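Local coordinates for protein CDP-glucose-4,6-dehydratase (Yersinia pseudotuberculosis, PDB 1RKX) that probably converts CDP-glucose to its 4-keto-6-deoxy product as an NAD-dependent dehydratase of the extended short-chain dehydrogenase/reductase family, at residues G22-L27 with T348-Y353; W28-G33 with D57-E62; D137-E140 with G144-E147; S240-L245 with W260-N265. One frame throughout, in Å; residues are numbered along the deposited sequence.

Contact 1 (G22-L27 with T348-Y353); sequences GGWLSL and TEINNY
Ile350 and Trp24 lie alongside each other, their side chains pointing in opposing senses. CG1 of Ile350 lies near the ring plane, at the benzo edge, 4.0 Å from Trp24 CZ3, so the branch touches the rim of the ring. That branch is anti to the carbonyl carbon (chi1 -72°), and with the next bond extended CD1 runs on to helix 22-27, ending 4.0 Å from Leu27 CB and 3.9 Å from the carbonyl carbon of Leu27. The isoleucine thus fills the angle between the indole and the helix that bears it. The N-terminal end of helix 20-31 carries the last part of the glycine-rich TGxxGxxG motif of the Rossmann fold; Gly19, just before it, and Phe20 and Lys21 in its first turn bind NAD. The C-terminal helix 342-355 is laid across it, the short segments crossing at -76° with axes 11.0 Å apart. Beyond Ile350, Glu349 brings its CB within 4.1 Å of Trp24 CZ3. Its bent chain then carries OE2 to 4.1 Å from Trp24 CH2, with the carboxylate turned 16° from the ring plane. The carbon rim of the indole thus borders an acid, whose OE2 is hydrogen-bonded to His234 NE2. Trp24 NE1 likewise finds its partner outside the pair, the carbonyl oxygen of Gly199, which helps to fix the rotation of the indole. Phe20 and Trp332 meet the same ring, and Leu236 and Leu239 of helix 236-251 also pack on it.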
# COMPACT_ATOMS: atom_id res chain seq x y z
N GLY C 22 17.41 -5.19 -29.76
CA GLY C 22 18.49 -6.16 -29.77
C GLY C 22 19.58 -5.83 -30.76
O GLY C 22 20.76 -6.05 -30.49
N GLY C 23 19.18 -5.31 -31.92
CA GLY C 23 20.15 -4.94 -32.94
C GLY C 23 21.00 -3.78 -32.47
O GLY C 23 22.23 -3.81 -32.59
N TRP C 24 20.38 -2.73 -31.94
CA TRP C 24 21.16 -1.60 -31.46
C TRP C 24 22.10 -2.04 -30.33
O TRP C 24 23.25 -1.62 -30.29
CB TRP C 24 20.25 -0.46 -30.97
CG TRP C 24 19.73 0.41 -32.09
CD1 TRP C 24 18.49 0.37 -32.65
CD2 TRP C 24 20.45 1.43 -32.79
NE1 TRP C 24 18.39 1.31 -33.65
CE2 TRP C 24 19.58 1.97 -33.76
CE3 TRP C 24 21.75 1.94 -32.69
CZ2 TRP C 24 19.97 3.01 -34.63
CZ3 TRP C 24 22.14 2.97 -33.55
CH2 TRP C 24 21.25 3.49 -34.51
N LEU C 25 21.61 -2.88 -29.43
CA LEU C 25 22.45 -3.35 -28.33
C LEU C 25 23.62 -4.18 -28.85
O LEU C 25 24.76 -4.01 -28.39
CB LEU C 25 21.65 -4.18 -27.33
CG LEU C 25 22.48 -4.67 -26.12
CD1 LEU C 25 22.99 -3.47 -25.33
CD2 LEU C 25 21.64 -5.57 -25.23
N SER C 26 23.35 -5.09 -29.78
CA SER C 26 24.39 -5.93 -30.35
C SER C 26 25.46 -5.09 -31.04
O SER C 26 26.65 -5.33 -30.88
CB SER C 26 23.79 -6.93 -31.33
OG SER C 26 22.95 -7.85 -30.64
N LEU C 27 25.02 -4.09 -31.82
CA LEU C 27 25.95 -3.20 -32.51
C LEU C 27 26.80 -2.45 -31.49
O LEU C 27 28.01 -2.29 -31.67
CB LEU C 27 25.20 -2.19 -33.37
CG LEU C 27 24.58 -2.68 -34.68
CD1 LEU C 27 23.72 -1.58 -35.29
CD2 LEU C 27 25.70 -3.11 -35.64
N THR C 348 28.26 5.30 -35.72
CA THR C 348 28.52 6.71 -35.42
C THR C 348 27.45 7.26 -34.49
O THR C 348 27.74 8.08 -33.62
CB THR C 348 28.57 7.55 -36.71
OG1 THR C 348 29.70 7.15 -37.50
CG2 THR C 348 28.68 9.03 -36.38
N GLU C 349 26.21 6.81 -34.66
CA GLU C 349 25.13 7.27 -33.81
C GLU C 349 25.42 6.85 -32.37
O GLU C 349 25.23 7.62 -31.44
CB GLU C 349 23.79 6.70 -34.26
CG GLU C 349 22.62 7.26 -33.47
CD GLU C 349 21.52 7.78 -34.37
OE1 GLU C 349 21.83 8.51 -35.33
OE2 GLU C 349 20.34 7.46 -34.11
N ILE C 350 25.89 5.62 -32.21
CA ILE C 350 26.22 5.12 -30.88
C ILE C 350 27.36 5.97 -30.31
O ILE C 350 27.34 6.31 -29.13
CB ILE C 350 26.65 3.64 -30.94
CG1 ILE C 350 25.42 2.77 -31.23
CG2 ILE C 350 27.33 3.24 -29.64
CD1 ILE C 350 25.74 1.34 -31.61
N ASN C 351 28.33 6.30 -31.14
CA ASN C 351 29.46 7.12 -30.69
C ASN C 351 28.98 8.51 -30.28
O ASN C 351 29.42 9.05 -29.26
CB ASN C 351 30.52 7.24 -31.78
CG ASN C 351 31.26 5.94 -32.03
OD1 ASN C 351 31.61 5.22 -31.09
ND2 ASN C 351 31.51 5.63 -33.29
N ASN C 352 28.08 9.08 -31.07
CA ASN C 352 27.54 10.40 -30.76
C ASN C 352 26.86 10.37 -29.40
O ASN C 352 26.98 11.31 -28.61
CB ASN C 352 26.53 10.83 -31.83
CG ASN C 352 27.20 11.25 -33.13
OD1 ASN C 352 26.55 11.34 -34.17
ND2 ASN C 352 28.49 11.53 -33.06
N TYR C 353 26.14 9.28 -29.12
CA TYR C 353 25.45 9.14 -27.85
C TYR C 353 26.45 9.06 -26.71
O TYR C 353 26.34 9.79 -25.72
CB TYR C 353 24.59 7.87 -27.84
CG TYR C 353 23.77 7.74 -26.59
CD1 TYR C 353 22.53 8.37 -26.48
CD2 TYR C 353 24.24 7.01 -25.49
CE1 TYR C 353 21.78 8.28 -25.31
CE2 TYR C 353 23.49 6.92 -24.32
CZ TYR C 353 22.27 7.56 -24.23
OH TYR C 353 21.53 7.48 -23.08

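Contact 2 (W28-G33 with D57-E62); sequences WLQTMG and DGMQSE
Gln30 reaches out from the last turn of helix 20-31 and lays its terminal amide against the backbone of Gly58 and the side chain of Met59. Its CD sits 3.7 Å from Gly58 O, and its CG is equally close, 3.7 Å from the same Gly58 O. These are van der Waals contacts, and the lack of a side chain on Gly58 lets the amide come so near. CG of Gln30 stands anti to its own carbonyl carbon (chi1 -65°) and the chain stays extended beyond it, which gives the span to cross from the helix. Met59 meets it at about a right angle, its side chain lying near the end of the amide. This joins two neighbouring pieces of the Rossmann fold: helix 20-31, and the turn that leads into 60-63, the outermost strand of the parallel sheet on this side. Farther out, a Schellman motif closes the helix, with Gly33 at positive phi and its N bonded to Gln30 O at 2.9 Å. Thr31 OG1 also bonds to Trp28 O, at 2.7 Å, beside the backbone bond from Met32 N. Across the turn, Asp57 forms a salt bridge with Arg54, while Met59 also packs on Val36 and His17.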
# COMPACT_ATOMS: atom_id res chain seq x y z
N TRP C 28 26.16 -1.99 -30.42
CA TRP C 28 26.85 -1.25 -29.37
C TRP C 28 27.92 -2.12 -28.72
O TRP C 28 29.07 -1.70 -28.56
CB TRP C 28 25.85 -0.79 -28.29
CG TRP C 28 26.35 0.35 -27.43
CD1 TRP C 28 27.66 0.68 -27.17
CD2 TRP C 28 25.55 1.28 -26.70
NE1 TRP C 28 27.71 1.76 -26.32
CE2 TRP C 28 26.43 2.15 -26.02
CE3 TRP C 28 24.17 1.47 -26.55
CZ2 TRP C 28 25.98 3.20 -25.20
CZ3 TRP C 28 23.71 2.51 -25.73
CH2 TRP C 28 24.62 3.36 -25.07
N LEU C 29 27.55 -3.35 -28.36
CA LEU C 29 28.47 -4.30 -27.75
C LEU C 29 29.64 -4.58 -28.70
O LEU C 29 30.79 -4.62 -28.27
CB LEU C 29 27.74 -5.60 -27.42
CG LEU C 29 26.72 -5.53 -26.27
CD1 LEU C 29 25.85 -6.78 -26.24
CD2 LEU C 29 27.47 -5.36 -24.95
N GLN C 30 29.33 -4.77 -29.98
CA GLN C 30 30.38 -5.03 -30.97
C GLN C 30 31.39 -3.89 -31.02
O GLN C 30 32.60 -4.12 -31.00
CB GLN C 30 29.77 -5.25 -32.35
CG GLN C 30 28.90 -6.49 -32.46
CD GLN C 30 28.19 -6.60 -33.80
OE1 GLN C 30 27.16 -7.28 -33.91
NE2 GLN C 30 28.73 -5.94 -34.82
N THR C 31 30.89 -2.65 -31.08
CA THR C 31 31.79 -1.50 -31.15
C THR C 31 32.69 -1.38 -29.93
O THR C 31 33.77 -0.81 -30.02
CB THR C 31 31.01 -0.17 -31.31
OG1 THR C 31 30.30 0.12 -30.10
CG2 THR C 31 30.03 -0.26 -32.45
N MET C 32 32.26 -1.93 -28.80
CA MET C 32 33.07 -1.86 -27.58
C MET C 32 34.01 -3.05 -27.43
O MET C 32 34.64 -3.22 -26.39
CB MET C 32 32.17 -1.71 -26.35
CG MET C 32 31.38 -0.41 -26.33
SD MET C 32 30.61 -0.03 -24.75
CE MET C 32 29.34 -1.32 -24.69
N GLY C 33 34.09 -3.87 -28.48
CA GLY C 33 34.99 -5.02 -28.46
C GLY C 33 34.52 -6.29 -27.79
O GLY C 33 35.33 -7.18 -27.52
N ASP C 57 27.12 -9.54 -39.14
CA ASP C 57 28.50 -9.59 -39.61
C ASP C 57 29.60 -9.53 -38.57
O ASP C 57 30.65 -10.15 -38.75
CB ASP C 57 28.71 -8.52 -40.68
CG ASP C 57 27.77 -8.69 -41.85
OD1 ASP C 57 27.01 -9.69 -41.86
OD2 ASP C 57 27.77 -7.83 -42.75
N GLY C 58 29.37 -8.82 -37.47
CA GLY C 58 30.40 -8.72 -36.45
C GLY C 58 30.15 -9.56 -35.21
O GLY C 58 30.70 -9.28 -34.14
N MET C 59 29.33 -10.61 -35.34
CA MET C 59 29.01 -11.45 -34.19
C MET C 59 28.58 -12.85 -34.62
O MET C 59 28.50 -13.13 -35.81
CB MET C 59 27.87 -10.81 -33.40
CG MET C 59 26.55 -10.79 -34.18
SD MET C 59 25.17 -9.97 -33.35
CE MET C 59 24.81 -11.16 -32.04
N GLN C 60 28.33 -13.71 -33.64
CA GLN C 60 27.83 -15.06 -33.90
C GLN C 60 26.32 -14.89 -33.92
O GLN C 60 25.74 -14.43 -32.95
CB GLN C 60 28.20 -16.00 -32.76
CG GLN C 60 29.61 -16.53 -32.77
CD GLN C 60 29.80 -17.62 -31.74
OE1 GLN C 60 29.05 -18.60 -31.70
NE2 GLN C 60 30.81 -17.46 -30.88
N SER C 61 25.68 -15.27 -35.02
CA SER C 61 24.24 -15.13 -35.14
C SER C 61 23.55 -16.48 -35.31
O SER C 61 23.70 -17.15 -36.34
CB SER C 61 23.93 -14.21 -36.32
OG SER C 61 22.55 -14.00 -36.47
N GLU C 62 22.79 -16.90 -34.30
CA GLU C 62 22.07 -18.17 -34.38
C GLU C 62 20.57 -17.94 -34.45
O GLU C 62 20.01 -17.15 -33.68
CB GLU C 62 22.38 -19.06 -33.17
CG GLU C 62 21.77 -20.46 -33.31
CD GLU C 62 22.01 -21.34 -32.10
OE1 GLU C 62 22.94 -21.05 -31.33
OE2 GLU C 62 21.27 -22.33 -31.94

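Contact 3 (D137-E140 with G144-E147); sequences DNKE and GYRE
A phenol oxygen is the acceptor for a backbone N-H: Tyr145 OH receives the peptide N-H of Lys139 at 2.7 Å, with an N-H...O angle of 155°. The nitrogen comes in at the edge of the ring, near its plane. The same oxygen makes a 2.6 Å hydrogen bond with a water, which may also donate weakly to Asn138 OD1. Both Asn138 and Lys139 cross the tyrosine side chain at about a right angle, and CB of Lys139 lies 3.5 Å from Tyr145 OH. Asp137 O stands obliquely to the ring, 3.5 Å from Tyr145 CE2. The donating turn is itself tied: Asn138 OD1 accepts Glu140 N at 2.6 Å, in the carbonyl plane, forming an Asx turn. A salt bridge joins Lys139 NZ to Asp137 OD2 at 3.3 Å, its hydrogen bond weak. Glu140 OE1 bonds to His301. Trp141 stacks on the Tyr145 ring, and Arg146 makes a salt bridge to Glu149 of the second subunit. The whole turn belongs to the long loop between strand 126-130 and helix 156-175, and backbone hydrogen bonds from Tyr145 to Lys304 and Asp306 join the Tyr145 side of it to residues 304-306, just ahead of helix 308-314.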
# COMPACT_ATOMS: atom_id res chain seq x y z
N ASP C 137 0.90 -3.79 -12.53
CA ASP C 137 -0.55 -3.86 -12.43
C ASP C 137 -0.96 -2.40 -12.66
O ASP C 137 -0.49 -1.51 -11.96
CB ASP C 137 -0.95 -4.33 -11.03
CG ASP C 137 -2.44 -4.26 -10.79
OD1 ASP C 137 -3.21 -4.52 -11.74
OD2 ASP C 137 -2.84 -3.97 -9.65
N ASN C 138 -1.84 -2.16 -13.62
CA ASN C 138 -2.23 -0.80 -13.95
C ASN C 138 -3.25 -0.17 -13.01
O ASN C 138 -4.41 -0.58 -12.96
CB ASN C 138 -2.75 -0.73 -15.39
CG ASN C 138 -2.67 0.67 -15.96
OD1 ASN C 138 -3.22 1.61 -15.39
ND2 ASN C 138 -1.99 0.81 -17.09
N LYS C 139 -2.80 0.84 -12.27
CA LYS C 139 -3.66 1.55 -11.33
C LYS C 139 -4.40 2.70 -12.01
O LYS C 139 -5.20 3.39 -11.38
CB LYS C 139 -2.84 2.08 -10.16
CG LYS C 139 -2.14 1.00 -9.34
CD LYS C 139 -3.16 0.05 -8.72
CE LYS C 139 -2.51 -0.95 -7.79
NZ LYS C 139 -3.52 -1.89 -7.23
N GLU C 140 -4.13 2.91 -13.29
CA GLU C 140 -4.78 3.97 -14.05
C GLU C 140 -4.70 5.33 -13.35
O GLU C 140 -5.71 6.01 -13.19
CB GLU C 140 -6.25 3.62 -14.31
CG GLU C 140 -6.46 2.50 -15.32
CD GLU C 140 -6.14 2.92 -16.74
OE1 GLU C 140 -4.96 3.20 -17.04
OE2 GLU C 140 -7.07 2.98 -17.57
N GLY C 144 4.12 7.83 -11.76
CA GLY C 144 5.05 6.87 -12.33
C GLY C 144 5.22 5.72 -11.35
O GLY C 144 5.32 5.94 -10.14
N TYR C 145 5.27 4.50 -11.87
CA TYR C 145 5.41 3.33 -11.02
C TYR C 145 6.79 3.16 -10.40
O TYR C 145 7.81 3.45 -11.03
CB TYR C 145 5.03 2.07 -11.79
CG TYR C 145 3.56 2.04 -12.12
CD1 TYR C 145 3.07 2.66 -13.27
CD2 TYR C 145 2.65 1.47 -11.24
CE1 TYR C 145 1.70 2.72 -13.52
CE2 TYR C 145 1.28 1.52 -11.48
CZ TYR C 145 0.81 2.15 -12.62
OH TYR C 145 -0.54 2.21 -12.82
N ARG C 146 6.80 2.67 -9.17
CA ARG C 146 8.04 2.44 -8.44
C ARG C 146 8.31 0.94 -8.51
O ARG C 146 7.37 0.15 -8.62
CB ARG C 146 7.87 2.99 -7.02
CG ARG C 146 7.30 4.42 -7.07
CD ARG C 146 7.34 5.26 -5.78
NE ARG C 146 6.40 4.83 -4.77
CZ ARG C 146 5.75 5.64 -3.93
NH1 ARG C 146 5.92 6.95 -3.97
NH2 ARG C 146 4.94 5.11 -3.02
N GLU C 147 9.57 0.54 -8.48
CA GLU C 147 9.92 -0.87 -8.61
C GLU C 147 9.32 -1.85 -7.61
O GLU C 147 9.23 -3.04 -7.89
CB GLU C 147 11.45 -1.04 -8.63
CG GLU C 147 12.11 -0.52 -9.90
CD GLU C 147 12.53 0.94 -9.80
OE1 GLU C 147 12.09 1.64 -8.86
OE2 GLU C 147 13.30 1.38 -10.68
O HOH W 1 -1.29 4.27 -14.29

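Contact 4 (S240-L245 with W260-N265); sequences SGYLLL and WNFGPN
Phe262 sets its ring against the helix at Gly241, its CE2 3.5 Å from Gly241 CA and its CZ 3.6 Å from Gly241 O. With no side chain there, the glycine lets the phenyl reach the helix backbone itself. Tyr242, one residue on, turns its edge toward the face of Phe262 in an offset edge-to-face pair, the centroids 5.9 Å apart and the planes at 71°; Tyr242 CE2 is 3.9 Å from Phe262 CD1. One turn farther along the helix, Leu245 approaches Trp260. Its CG is anti to the backbone N (chi1 175°), which extends the two methyls toward the indole: CD1 makes a CH-pi contact over the five-membered ring, 3.9 Å from its centroid, while CD2 lies 3.7 Å from Trp260 CD1. The helix 236-251 packs here on the edge of the Rossmann sheet, where 259-261 is the outermost strand within the chain, and Val191 of the adjoining strand 187-192 touches Tyr242, Leu245 and Phe262. From helix 308-314, Lys309 makes a cation-pi contact with Trp260. The polar atoms find partners outside the two segments, Trp260 NE1 bonding to Tyr256 O. What joins helix to sheet edge is thus dispersive and CH-pi in kind, while the hydroxyl of the same Tyr242 is hydrogen-bonded to NZ of the NAD-binding Lys21.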
# COMPACT_ATOMS: atom_id res chain seq x y z
N SER C 240 21.62 2.21 -22.61
CA SER C 240 22.77 2.67 -21.84
C SER C 240 22.57 2.22 -20.40
O SER C 240 23.53 1.85 -19.72
CB SER C 240 22.92 4.20 -21.92
OG SER C 240 21.83 4.88 -21.32
N GLY C 241 21.32 2.24 -19.94
CA GLY C 241 21.03 1.81 -18.58
C GLY C 241 21.27 0.31 -18.42
O GLY C 241 21.80 -0.12 -17.40
N TYR C 242 20.87 -0.47 -19.42
CA TYR C 242 21.07 -1.92 -19.39
C TYR C 242 22.56 -2.25 -19.30
O TYR C 242 22.97 -3.14 -18.56
CB TYR C 242 20.51 -2.58 -20.66
CG TYR C 242 19.02 -2.40 -20.91
CD1 TYR C 242 18.45 -2.86 -22.10
CD2 TYR C 242 18.20 -1.75 -19.99
CE1 TYR C 242 17.09 -2.68 -22.36
CE2 TYR C 242 16.83 -1.56 -20.25
CZ TYR C 242 16.29 -2.02 -21.44
OH TYR C 242 14.96 -1.82 -21.71
N LEU C 243 23.37 -1.54 -20.08
CA LEU C 243 24.81 -1.77 -20.10
C LEU C 243 25.43 -1.39 -18.76
O LEU C 243 26.26 -2.14 -18.22
CB LEU C 243 25.47 -0.96 -21.23
CG LEU C 243 25.13 -1.37 -22.67
CD1 LEU C 243 25.57 -0.29 -23.64
CD2 LEU C 243 25.79 -2.70 -22.99
N LEU C 244 25.03 -0.24 -18.22
CA LEU C 244 25.54 0.22 -16.94
C LEU C 244 25.21 -0.80 -15.85
O LEU C 244 26.04 -1.13 -15.01
CB LEU C 244 24.92 1.57 -16.59
CG LEU C 244 25.32 2.19 -15.25
CD1 LEU C 244 26.83 2.45 -15.23
CD2 LEU C 244 24.55 3.49 -15.04
N LEU C 245 23.97 -1.29 -15.87
CA LEU C 245 23.53 -2.28 -14.89
C LEU C 245 24.33 -3.58 -15.03
O LEU C 245 24.73 -4.17 -14.03
CB LEU C 245 22.04 -2.58 -15.06
CG LEU C 245 21.46 -3.69 -14.18
CD1 LEU C 245 21.61 -3.33 -12.72
CD2 LEU C 245 19.99 -3.90 -14.54
N TRP C 260 14.65 -2.85 -12.24
CA TRP C 260 15.03 -1.46 -12.51
C TRP C 260 14.23 -0.77 -13.61
O TRP C 260 14.09 -1.30 -14.70
CB TRP C 260 16.51 -1.38 -12.89
CG TRP C 260 17.45 -1.96 -11.89
CD1 TRP C 260 17.72 -3.29 -11.70
CD2 TRP C 260 18.21 -1.24 -10.92
NE1 TRP C 260 18.61 -3.44 -10.66
CE2 TRP C 260 18.93 -2.20 -10.16
CE3 TRP C 260 18.35 0.12 -10.61
CZ2 TRP C 260 19.78 -1.84 -9.11
CZ3 TRP C 260 19.20 0.48 -9.56
CH2 TRP C 260 19.91 -0.50 -8.82
N ASN C 261 13.75 0.44 -13.31
CA ASN C 261 13.00 1.26 -14.26
C ASN C 261 13.93 2.18 -15.05
O ASN C 261 14.84 2.79 -14.48
CB ASN C 261 12.01 2.18 -13.53
CG ASN C 261 10.80 1.46 -12.98
OD1 ASN C 261 10.09 2.01 -12.14
ND2 ASN C 261 10.54 0.25 -13.44
N PHE C 262 13.67 2.32 -16.35
CA PHE C 262 14.44 3.24 -17.18
C PHE C 262 13.45 4.00 -18.05
O PHE C 262 12.62 3.40 -18.74
CB PHE C 262 15.48 2.52 -18.04
CG PHE C 262 16.60 1.90 -17.25
CD1 PHE C 262 16.61 0.54 -16.97
CD2 PHE C 262 17.65 2.69 -16.77
CE1 PHE C 262 17.64 -0.04 -16.23
CE2 PHE C 262 18.69 2.12 -16.03
CZ PHE C 262 18.69 0.76 -15.76
N GLY C 263 13.53 5.32 -18.00
CA GLY C 263 12.63 6.14 -18.78
C GLY C 263 13.11 7.58 -18.84
O GLY C 263 14.09 7.93 -18.17
N PRO C 264 12.45 8.43 -19.62
CA PRO C 264 12.81 9.85 -19.77
C PRO C 264 12.26 10.71 -18.64
O PRO C 264 11.44 10.26 -17.84
CB PRO C 264 12.19 10.20 -21.11
CG PRO C 264 10.89 9.45 -21.04
CD PRO C 264 11.31 8.09 -20.49
N ASN C 265 12.70 11.97 -18.60
CA ASN C 265 12.22 12.89 -17.58
C ASN C 265 10.82 13.32 -18.00
O ASN C 265 10.59 13.65 -19.17
CB ASN C 265 13.15 14.09 -17.47
CG ASN C 265 14.57 13.69 -17.10
OD1 ASN C 265 14.78 12.88 -16.19
ND2 ASN C 265 15.55 14.24 -17.81

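Contacts 1 and 4 lie in the core, whereas contacts 2 and 3 sit at the surface. Contact 2 shares helix 20-31 with contact 1, and Trp28 of that helix packs on both Ile350 and Leu243, so contacts 1, 2 and 4 touch one another. Contacts 2 and 4 belong to opposite ends of the same parallel sheet, on strands 60-63 and 259-261. Chemistry follows depth: mostly rings and aliphatic groups in contacts 1 and 4, a glutamine amide against backbone and a methionine in contact 2, and a hydroxyl, water and charges in contact 3. The last stands apart from contact 1, about 16 Å away at the nearest atoms, but meets contact 4 through Glu147 and Asn261.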